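Local coordinates for Lmo2349 protein (Listeria monocytogenes, PDB 4GVO) that probably captures L-cystine or related amino acids outside the cell as the solute-binding component of an ABC transporter, at residues A[86-97]-A[196-207]; A[38-46]-A[216-226]. One frame throughout, in Å; residues are numbered along the deposited sequence.

Contact 1. Residues A[86-97]-A[196-207]. With HIS (histidine), chain E.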
# COMPACT_ATOMS: atom_id res chain seq x y z
N LYS A 86 -6.43 -15.92 -5.55
CA LYS A 86 -5.56 -15.94 -6.72
C LYS A 86 -4.08 -16.13 -6.41
O LYS A 86 -3.35 -16.74 -7.21
CB LYS A 86 -5.69 -14.67 -7.55
CG LYS A 86 -7.05 -14.40 -8.12
CD LYS A 86 -7.05 -13.03 -8.79
CE LYS A 86 -6.22 -13.03 -10.08
NZ LYS A 86 -6.24 -11.75 -10.85
N PHE A 87 -3.64 -15.60 -5.27
CA PHE A 87 -2.20 -15.46 -4.96
C PHE A 87 -1.86 -16.01 -3.56
O PHE A 87 -2.74 -16.15 -2.69
CB PHE A 87 -1.80 -14.00 -5.07
CG PHE A 87 -2.00 -13.43 -6.41
CD1 PHE A 87 -1.23 -13.88 -7.47
CD2 PHE A 87 -2.97 -12.48 -6.66
CE1 PHE A 87 -1.40 -13.38 -8.77
CE2 PHE A 87 -3.14 -11.98 -7.93
CZ PHE A 87 -2.36 -12.41 -8.98
N LEU A 88 -0.57 -16.29 -3.38
CA LEU A 88 0.00 -16.66 -2.10
C LEU A 88 0.48 -15.43 -1.35
O LEU A 88 1.17 -14.59 -1.91
CB LEU A 88 1.16 -17.62 -2.35
CG LEU A 88 1.94 -18.11 -1.14
CD1 LEU A 88 1.00 -18.87 -0.19
CD2 LEU A 88 3.07 -19.00 -1.63
N PHE A 89 0.09 -15.33 -0.09
CA PHE A 89 0.67 -14.35 0.83
C PHE A 89 1.66 -15.05 1.75
O PHE A 89 1.37 -16.15 2.22
CB PHE A 89 -0.39 -13.69 1.69
CG PHE A 89 -1.27 -12.74 0.92
CD1 PHE A 89 -2.24 -13.19 0.07
CD2 PHE A 89 -1.09 -11.39 1.01
CE1 PHE A 89 -3.05 -12.27 -0.63
CE2 PHE A 89 -1.87 -10.48 0.30
CZ PHE A 89 -2.86 -10.92 -0.49
N ASN A 90 2.80 -14.43 2.04
CA ASN A 90 3.67 -14.99 3.06
C ASN A 90 2.97 -14.86 4.43
O ASN A 90 1.96 -14.16 4.54
CB ASN A 90 5.06 -14.38 3.02
CG ASN A 90 5.07 -12.95 3.48
OD1 ASN A 90 4.40 -12.12 2.89
ND2 ASN A 90 5.82 -12.66 4.55
N ASP A 91 3.50 -15.55 5.45
CA ASP A 91 2.87 -15.59 6.79
C ASP A 91 3.18 -14.41 7.67
O ASP A 91 2.41 -14.11 8.61
CB ASP A 91 3.27 -16.85 7.58
CG ASP A 91 2.53 -18.12 7.12
OD1 ASP A 91 1.69 -18.08 6.20
OD2 ASP A 91 2.81 -19.19 7.70
N VAL A 92 4.31 -13.74 7.44
CA VAL A 92 4.77 -12.71 8.36
C VAL A 92 4.47 -11.31 7.81
O VAL A 92 5.00 -10.93 6.77
CB VAL A 92 6.26 -12.89 8.66
CG1 VAL A 92 6.75 -11.81 9.62
CG2 VAL A 92 6.55 -14.31 9.21
N ALA A 93 3.64 -10.54 8.50
CA ALA A 93 3.28 -9.19 8.05
C ALA A 93 4.43 -8.24 8.28
O ALA A 93 5.28 -8.43 9.21
CB ALA A 93 2.06 -8.71 8.85
N TYR A 94 4.50 -7.19 7.47
CA TYR A 94 5.49 -6.16 7.69
C TYR A 94 4.95 -4.73 7.79
O TYR A 94 5.72 -3.77 7.88
CB TYR A 94 6.63 -6.27 6.69
CG TYR A 94 6.32 -5.95 5.23
CD1 TYR A 94 5.91 -6.95 4.34
CD2 TYR A 94 6.46 -4.66 4.73
CE1 TYR A 94 5.68 -6.68 3.01
CE2 TYR A 94 6.27 -4.38 3.40
CZ TYR A 94 5.89 -5.40 2.52
OH TYR A 94 5.68 -5.18 1.19
N ASN A 95 3.63 -4.58 7.86
CA ASN A 95 3.01 -3.29 8.20
C ASN A 95 1.53 -3.56 8.53
O ASN A 95 1.03 -4.66 8.24
CB ASN A 95 3.11 -2.25 7.06
CG ASN A 95 3.00 -0.84 7.57
OD1 ASN A 95 2.99 -0.61 8.80
ND2 ASN A 95 2.91 0.11 6.67
N ASN A 96 0.88 -2.55 9.08
CA ASN A 96 -0.58 -2.45 9.21
C ASN A 96 -1.05 -1.36 8.23
O ASN A 96 -0.39 -0.35 8.10
CB ASN A 96 -0.98 -1.89 10.60
CG ASN A 96 -0.59 -2.77 11.72
OD1 ASN A 96 0.13 -2.35 12.62
ND2 ASN A 96 -1.02 -4.00 11.66
N PHE A 97 -2.21 -1.52 7.60
CA PHE A 97 -2.70 -0.53 6.64
C PHE A 97 -4.20 -0.27 6.93
O PHE A 97 -5.06 -0.50 6.07
CB PHE A 97 -2.43 -1.02 5.22
CG PHE A 97 -2.21 0.05 4.21
CD1 PHE A 97 -3.26 0.80 3.67
CD2 PHE A 97 -0.92 0.33 3.76
CE1 PHE A 97 -3.02 1.78 2.71
CE2 PHE A 97 -0.69 1.32 2.85
CZ PHE A 97 -1.74 2.04 2.31
N ALA A 196 -6.59 -4.64 7.30
CA ALA A 196 -5.69 -5.66 6.75
C ALA A 196 -4.25 -5.37 7.11
O ALA A 196 -3.81 -4.19 7.19
CB ALA A 196 -5.85 -5.76 5.25
N LYS A 197 -3.48 -6.43 7.32
CA LYS A 197 -2.03 -6.27 7.40
C LYS A 197 -1.41 -6.40 6.00
O LYS A 197 -2.07 -6.82 5.06
CB LYS A 197 -1.45 -7.31 8.37
CG LYS A 197 -1.93 -7.17 9.81
CD LYS A 197 -1.32 -8.17 10.78
CE LYS A 197 -1.89 -7.93 12.19
NZ LYS A 197 -1.24 -8.80 13.16
N VAL A 198 -0.14 -6.04 5.92
CA VAL A 198 0.63 -5.94 4.68
C VAL A 198 1.61 -7.12 4.62
O VAL A 198 2.32 -7.41 5.60
CB VAL A 198 1.39 -4.60 4.66
CG1 VAL A 198 2.55 -4.62 3.64
CG2 VAL A 198 0.42 -3.44 4.38
N TYR A 199 1.64 -7.77 3.46
CA TYR A 199 2.46 -8.90 3.20
C TYR A 199 3.02 -8.82 1.77
O TYR A 199 2.52 -8.07 0.95
CB TYR A 199 1.66 -10.19 3.31
CG TYR A 199 0.90 -10.42 4.59
CD1 TYR A 199 -0.35 -9.85 4.80
CD2 TYR A 199 1.41 -11.23 5.58
CE1 TYR A 199 -1.07 -10.07 5.94
CE2 TYR A 199 0.72 -11.43 6.75
CZ TYR A 199 -0.54 -10.85 6.92
OH TYR A 199 -1.24 -11.08 8.06
N PHE A 200 4.00 -9.67 1.47
CA PHE A 200 4.38 -9.93 0.09
C PHE A 200 3.37 -10.85 -0.60
O PHE A 200 2.73 -11.68 0.06
CB PHE A 200 5.77 -10.54 0.01
CG PHE A 200 6.83 -9.67 0.62
CD1 PHE A 200 7.23 -8.53 -0.02
CD2 PHE A 200 7.42 -9.98 1.87
CE1 PHE A 200 8.17 -7.70 0.51
CE2 PHE A 200 8.35 -9.11 2.44
CZ PHE A 200 8.75 -7.99 1.75
N MET A 201 3.24 -10.69 -1.91
CA MET A 201 2.39 -11.54 -2.68
C MET A 201 3.20 -12.30 -3.68
O MET A 201 4.10 -11.74 -4.31
CB MET A 201 1.30 -10.73 -3.41
CG MET A 201 0.36 -10.05 -2.43
SD MET A 201 -0.98 -9.11 -3.20
CE MET A 201 -1.83 -10.40 -4.11
N LEU A 202 2.87 -13.58 -3.83
CA LEU A 202 3.60 -14.51 -4.70
C LEU A 202 2.60 -15.34 -5.50
O LEU A 202 1.43 -15.37 -5.22
CB LEU A 202 4.48 -15.44 -3.86
CG LEU A 202 5.47 -14.78 -2.89
CD1 LEU A 202 4.87 -14.59 -1.48
CD2 LEU A 202 6.76 -15.61 -2.82
N GLY A 203 3.11 -16.08 -6.48
CA GLY A 203 2.30 -17.11 -7.11
C GLY A 203 2.04 -18.25 -6.17
O GLY A 203 2.86 -18.55 -5.31
N LYS A 204 0.90 -18.93 -6.36
CA LYS A 204 0.49 -20.03 -5.48
C LYS A 204 1.50 -21.18 -5.47
O LYS A 204 1.58 -21.89 -4.47
CB LYS A 204 -0.91 -20.55 -5.85
CG LYS A 204 -2.04 -19.63 -5.36
CD LYS A 204 -2.22 -19.62 -3.85
CE LYS A 204 -3.58 -19.04 -3.41
NZ LYS A 204 -3.59 -18.66 -1.93
N ASP A 205 2.26 -21.37 -6.56
CA ASP A 205 3.27 -22.42 -6.65
C ASP A 205 4.54 -22.15 -5.86
O ASP A 205 5.36 -23.05 -5.68
CB ASP A 205 3.66 -22.57 -8.14
CG ASP A 205 4.10 -21.21 -8.79
OD1 ASP A 205 3.28 -20.18 -8.84
OD2 ASP A 205 5.26 -21.18 -9.24
N GLU A 206 4.72 -20.89 -5.43
CA GLU A 206 6.01 -20.41 -4.88
C GLU A 206 6.13 -20.57 -3.37
O GLU A 206 6.55 -19.68 -2.64
CB GLU A 206 6.31 -18.95 -5.31
CG GLU A 206 6.43 -18.75 -6.79
CD GLU A 206 6.84 -17.35 -7.15
OE1 GLU A 206 6.02 -16.44 -6.95
OE2 GLU A 206 7.99 -17.14 -7.57
N THR A 207 5.73 -21.74 -2.89
CA THR A 207 5.73 -22.02 -1.47
C THR A 207 7.11 -22.06 -0.83
O THR A 207 7.28 -21.58 0.27
CB THR A 207 4.93 -23.27 -1.17
OG1 THR A 207 5.47 -24.37 -1.92
CG2 THR A 207 3.44 -23.07 -1.51
N HIS E . -2.25 -1.02 0.32
CA HIS E . -2.73 -1.00 -1.10
C HIS E . -3.37 -2.28 -1.52
O HIS E . -3.24 -3.27 -0.79
CB HIS E . -1.58 -0.67 -2.03
CG HIS E . -1.37 0.81 -2.19
ND1 HIS E . -1.03 1.58 -1.16
CD2 HIS E . -1.54 1.67 -3.30
CE1 HIS E . -0.97 2.87 -1.58
NE2 HIS E . -1.26 2.90 -2.89
OXT HIS E . -4.02 -2.32 -2.59
O HOH W 1 -0.96 -17.74 -8.20
O HOH W 2 3.55 -5.83 -0.35
O HOH W 3 -3.65 -3.65 10.09
O HOH W 4 -6.87 -2.44 5.27
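The rings of Tyr94 and Phe200 form an offset stack, centroids 4.5 Å apart and planes turned by 27°, with Tyr94 CE1 over the centre of one Phe200 face. On a face of Tyr94, Val198 CG1 makes a CH-pi contact, 3.7 Å from the ring centroid. Ala93 CB does the same over Tyr199, while Asp91 O lies at that ring's edge. Met201 runs alongside Phe89 and sets CG over its face; SD follows obliquely, a Met-aromatic contact. With chi3 at 61°, Met201 CE reaches Phe87 CD2 at 3.5 Å while still touching the Phe89 rim, and the methyl bridges the two rings. Tyr199 CB abuts the edge of Phe89.

The backbones run antiparallel and stay in contact throughout, though regular ladder pairing is interrupted around 90-93. Leu88 and Leu202 make a hydrogen-bonded pair, Leu202 N reaching Leu88 O at 2.8 Å in the carbonyl plane. At the interruption Asn90 OD1 stands in for a main-chain carbonyl and accepts from Phe200 N at 2.9 Å, while its ND2 is held by Asp214. Pairing resumes with Tyr94 N to Val198 O and ends with Phe97 N to Ala196 O, 3.1 Å and nearly along the C=O axis. One water donates to both Tyr94 OH and Tyr199 O; Asp35 is another partner of the hydroxyl. Lys204 NZ meets Phe87 O at 2.8 Å from above the carbonyl plane.

Phe97 lines the ligand pocket: bound histidine N sits 3.6 Å above its ring centre, and S-oxy cysteine also touches it. Strands 95-104 and 191-202, antiparallel neighbours in the mixed sheet, probably cross between the two lobes. Helix 34-44 packs on Tyr94 and Phe200, helix 61-66 on Phe87 and Met201, and helix 207-222 on Leu88 and Val92.

Contact 2. Residues A[38-46]-A[216-226]. With NA (sodium ion), chain D.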
# COMPACT_ATOMS: atom_id res chain seq x y z
N LEU A 38 13.37 -3.12 2.64
CA LEU A 38 13.07 -4.41 3.30
C LEU A 38 13.45 -5.58 2.39
O LEU A 38 14.04 -6.53 2.83
CB LEU A 38 11.61 -4.50 3.74
CG LEU A 38 11.22 -5.78 4.46
CD1 LEU A 38 12.06 -6.00 5.71
CD2 LEU A 38 9.75 -5.69 4.78
N VAL A 39 13.07 -5.53 1.12
CA VAL A 39 13.42 -6.58 0.17
C VAL A 39 14.95 -6.73 0.09
O VAL A 39 15.47 -7.84 0.02
CB VAL A 39 12.78 -6.34 -1.21
CG1 VAL A 39 13.39 -7.29 -2.24
CG2 VAL A 39 11.28 -6.53 -1.12
N LYS A 40 15.68 -5.63 0.06
CA LYS A 40 17.15 -5.70 0.02
C LYS A 40 17.73 -6.37 1.27
O LYS A 40 18.70 -7.10 1.21
CB LYS A 40 17.76 -4.31 -0.21
CG LYS A 40 17.47 -3.73 -1.60
CD LYS A 40 18.16 -2.39 -1.82
CE LYS A 40 18.07 -1.93 -3.27
NZ LYS A 40 19.04 -0.81 -3.50
N GLU A 41 17.14 -6.09 2.42
CA GLU A 41 17.53 -6.73 3.67
C GLU A 41 17.23 -8.22 3.65
O GLU A 41 18.03 -9.03 4.10
CB GLU A 41 16.87 -6.01 4.85
CG GLU A 41 17.35 -6.49 6.20
CD GLU A 41 18.83 -6.19 6.44
OE1 GLU A 41 19.37 -5.21 5.89
OE2 GLU A 41 19.46 -6.98 7.17
N ILE A 42 16.08 -8.60 3.09
CA ILE A 42 15.74 -9.99 2.93
C ILE A 42 16.73 -10.69 2.01
O ILE A 42 17.23 -11.78 2.32
CB ILE A 42 14.29 -10.12 2.38
CG1 ILE A 42 13.31 -9.80 3.50
CG2 ILE A 42 14.03 -11.49 1.83
CD1 ILE A 42 11.90 -9.53 3.02
N ASP A 43 17.07 -10.06 0.90
CA ASP A 43 18.04 -10.62 -0.05
C ASP A 43 19.38 -10.91 0.66
O ASP A 43 19.96 -11.98 0.47
CB ASP A 43 18.21 -9.62 -1.21
CG ASP A 43 19.06 -10.13 -2.36
OD1 ASP A 43 19.43 -11.29 -2.40
OD2 ASP A 43 19.24 -9.35 -3.31
N LYS A 44 19.82 -9.99 1.51
CA LYS A 44 21.08 -10.13 2.20
C LYS A 44 21.10 -11.42 3.06
O LYS A 44 22.14 -12.07 3.22
CB LYS A 44 21.31 -8.83 2.98
CG LYS A 44 22.45 -8.78 3.94
CD LYS A 44 22.33 -7.52 4.79
CE LYS A 44 22.25 -6.26 3.94
NZ LYS A 44 21.88 -5.04 4.76
N ARG A 45 19.93 -11.77 3.59
CA ARG A 45 19.77 -12.89 4.46
C ARG A 45 19.39 -14.18 3.78
O ARG A 45 19.19 -15.22 4.45
CB ARG A 45 18.77 -12.51 5.57
CG ARG A 45 19.25 -11.29 6.33
CD ARG A 45 18.39 -11.00 7.51
NE ARG A 45 18.73 -9.69 8.10
CZ ARG A 45 18.71 -9.44 9.39
NH1 ARG A 45 18.35 -10.38 10.26
NH2 ARG A 45 18.98 -8.23 9.81
N LEU A 46 19.36 -14.18 2.45
CA LEU A 46 19.01 -15.39 1.67
C LEU A 46 20.09 -15.60 0.62
O LEU A 46 19.98 -15.13 -0.52
CB LEU A 46 17.65 -15.19 1.01
CG LEU A 46 16.44 -15.28 1.98
CD1 LEU A 46 15.15 -14.96 1.19
CD2 LEU A 46 16.30 -16.63 2.70
N ALA A 216 13.57 -15.07 6.57
CA ALA A 216 14.36 -13.85 6.56
C ALA A 216 13.66 -12.71 7.32
O ALA A 216 14.27 -12.00 8.13
CB ALA A 216 14.67 -13.44 5.13
N LEU A 217 12.37 -12.51 7.03
CA LEU A 217 11.63 -11.44 7.66
C LEU A 217 11.58 -11.69 9.18
O LEU A 217 11.68 -10.74 9.95
CB LEU A 217 10.21 -11.34 7.08
CG LEU A 217 9.37 -10.11 7.48
CD1 LEU A 217 10.10 -8.78 7.51
CD2 LEU A 217 8.13 -10.05 6.56
N GLN A 218 11.38 -12.93 9.63
CA GLN A 218 11.34 -13.17 11.06
C GLN A 218 12.67 -12.80 11.71
O GLN A 218 12.70 -12.26 12.80
CB GLN A 218 11.02 -14.64 11.35
CG GLN A 218 10.73 -14.88 12.82
CD GLN A 218 9.47 -14.12 13.25
OE1 GLN A 218 8.40 -14.31 12.67
NE2 GLN A 218 9.59 -13.26 14.24
N SER A 219 13.79 -13.10 11.05
CA SER A 219 15.09 -12.71 11.61
C SER A 219 15.28 -11.19 11.65
O SER A 219 15.91 -10.66 12.56
CB SER A 219 16.25 -13.39 10.88
OG SER A 219 16.46 -12.89 9.59
N ILE A 220 14.71 -10.49 10.68
CA ILE A 220 14.70 -9.03 10.65
C ILE A 220 13.87 -8.44 11.78
O ILE A 220 14.23 -7.42 12.36
CB ILE A 220 14.24 -8.58 9.25
CG1 ILE A 220 15.32 -8.93 8.21
CG2 ILE A 220 13.88 -7.09 9.17
CD1 ILE A 220 14.82 -8.93 6.77
N ILE A 221 12.74 -9.06 12.07
CA ILE A 221 11.98 -8.70 13.26
C ILE A 221 12.81 -8.96 14.52
O ILE A 221 12.93 -8.08 15.40
CB ILE A 221 10.64 -9.46 13.28
CG1 ILE A 221 9.70 -8.86 12.22
CG2 ILE A 221 10.04 -9.44 14.71
CD1 ILE A 221 8.51 -9.75 11.91
N ASP A 222 13.38 -10.14 14.60
CA ASP A 222 13.93 -10.64 15.87
C ASP A 222 15.17 -9.85 16.32
O ASP A 222 15.42 -9.71 17.53
CB ASP A 222 14.27 -12.12 15.79
CG ASP A 222 13.04 -13.03 15.75
OD1 ASP A 222 11.92 -12.54 15.92
OD2 ASP A 222 13.18 -14.24 15.51
N ASP A 223 15.93 -9.34 15.36
CA ASP A 223 17.11 -8.55 15.68
C ASP A 223 16.91 -7.03 15.77
O ASP A 223 17.87 -6.29 15.98
CB ASP A 223 18.30 -8.94 14.80
CG ASP A 223 18.23 -8.38 13.39
OD1 ASP A 223 17.33 -7.57 13.11
OD2 ASP A 223 19.11 -8.76 12.59
N GLY A 224 15.65 -6.58 15.66
CA GLY A 224 15.31 -5.19 15.79
C GLY A 224 15.42 -4.39 14.52
O GLY A 224 15.16 -3.20 14.52
N THR A 225 15.74 -5.05 13.42
CA THR A 225 15.92 -4.35 12.13
C THR A 225 14.58 -3.79 11.63
O THR A 225 14.54 -2.68 11.09
CB THR A 225 16.61 -5.26 11.09
OG1 THR A 225 17.89 -5.60 11.63
CG2 THR A 225 16.78 -4.53 9.73
N LEU A 226 13.47 -4.51 11.78
CA LEU A 226 12.21 -3.98 11.28
C LEU A 226 11.80 -2.75 12.04
O LEU A 226 11.24 -1.82 11.46
CB LEU A 226 11.10 -5.02 11.25
CG LEU A 226 9.93 -4.68 10.29
CD1 LEU A 226 10.38 -4.81 8.85
CD2 LEU A 226 8.75 -5.60 10.56
NA NA D . 20.38 -13.09 -1.53
O HOH W 5 22.64 -12.75 -1.51
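Helix 38-44 meets helix 216-222 at a steep angle of 105°, with 9.3 Å between their axes. The backbones come nearest at Ile42 and Ala216, whose CA atoms are 5.5 Å apart. Gly224 occupies the N-cap position of the next helix, which brings Thr225 and Leu226 back toward the contact. The small side chain of Ala216 is consistent with the close approach: its CB faces Ile42 CG2, Leu46 CG and Arg45 CB. Ile220 CD1 fits between Glu41 CG and Ile42 CG1, and Leu38 CD1 touches CD1 of both Leu217 and Leu226.

At the outer side Arg45 bridges the segments. Its chain is extended from CG to NE, laying the guanidinium across Ile220, whose CG1 is 3.5 Å above one face. End-on, NH1 and NH2 both grip Asp223 OD2, at 2.9 and 2.8 Å; NH2 meets the syn lone pair of OD2, while NH1 comes from above the carboxylate plane. Side-on, NE and NH2 share Glu41 OE2 in the guanidinium plane. Lys44 extends this salt-bridge network by binding Glu41 OE1.

Within the solute-binding protein fold, Arg45 and Asp223 join the chain just past the C-terminal ends of helices 34-44 and 207-222, far apart in sequence but packed in one lobe. Asp223 also shapes its own turn: OD1 accepts from Thr225 N at 3.0 Å, an Asx turn, and from Thr225 OG1 on the same face of the carboxylate, while OD2 takes Arg45. Ser219 OG adds a bond from Arg45 NH1 at 3.2 Å and donates to Ala216 O.

At the C-terminal end of helix 38-44, a sodium ion is bound by Asp43 O and OD1, Leu46 O, a water and Tyr49 O. Asp43 OD2 is tied to Phe51 N of strand 49-55.

Overall arrangement
Both contacts are only partly buried. Contact 1 lies closer to the middle of the chain and reaches the ligand pocket; contact 2, about 15 Å away between centres, combines a buried apolar layer with a charged outer side and a nearby sodium site. Strand pairing and aromatic packing dominate contact 1, whereas contact 2 relies on aliphatic helix packing and a salt-bridge network. They share surroundings: strand 191-202 leads directly into helix 207-222, and helix 34-44 covers aromatic residues of contact 1. The two meet at an apolar junction, buried where Tyr94 touches Leu38 and Phe200 touches Ile42, partly exposed where Val92 packs on Ile221.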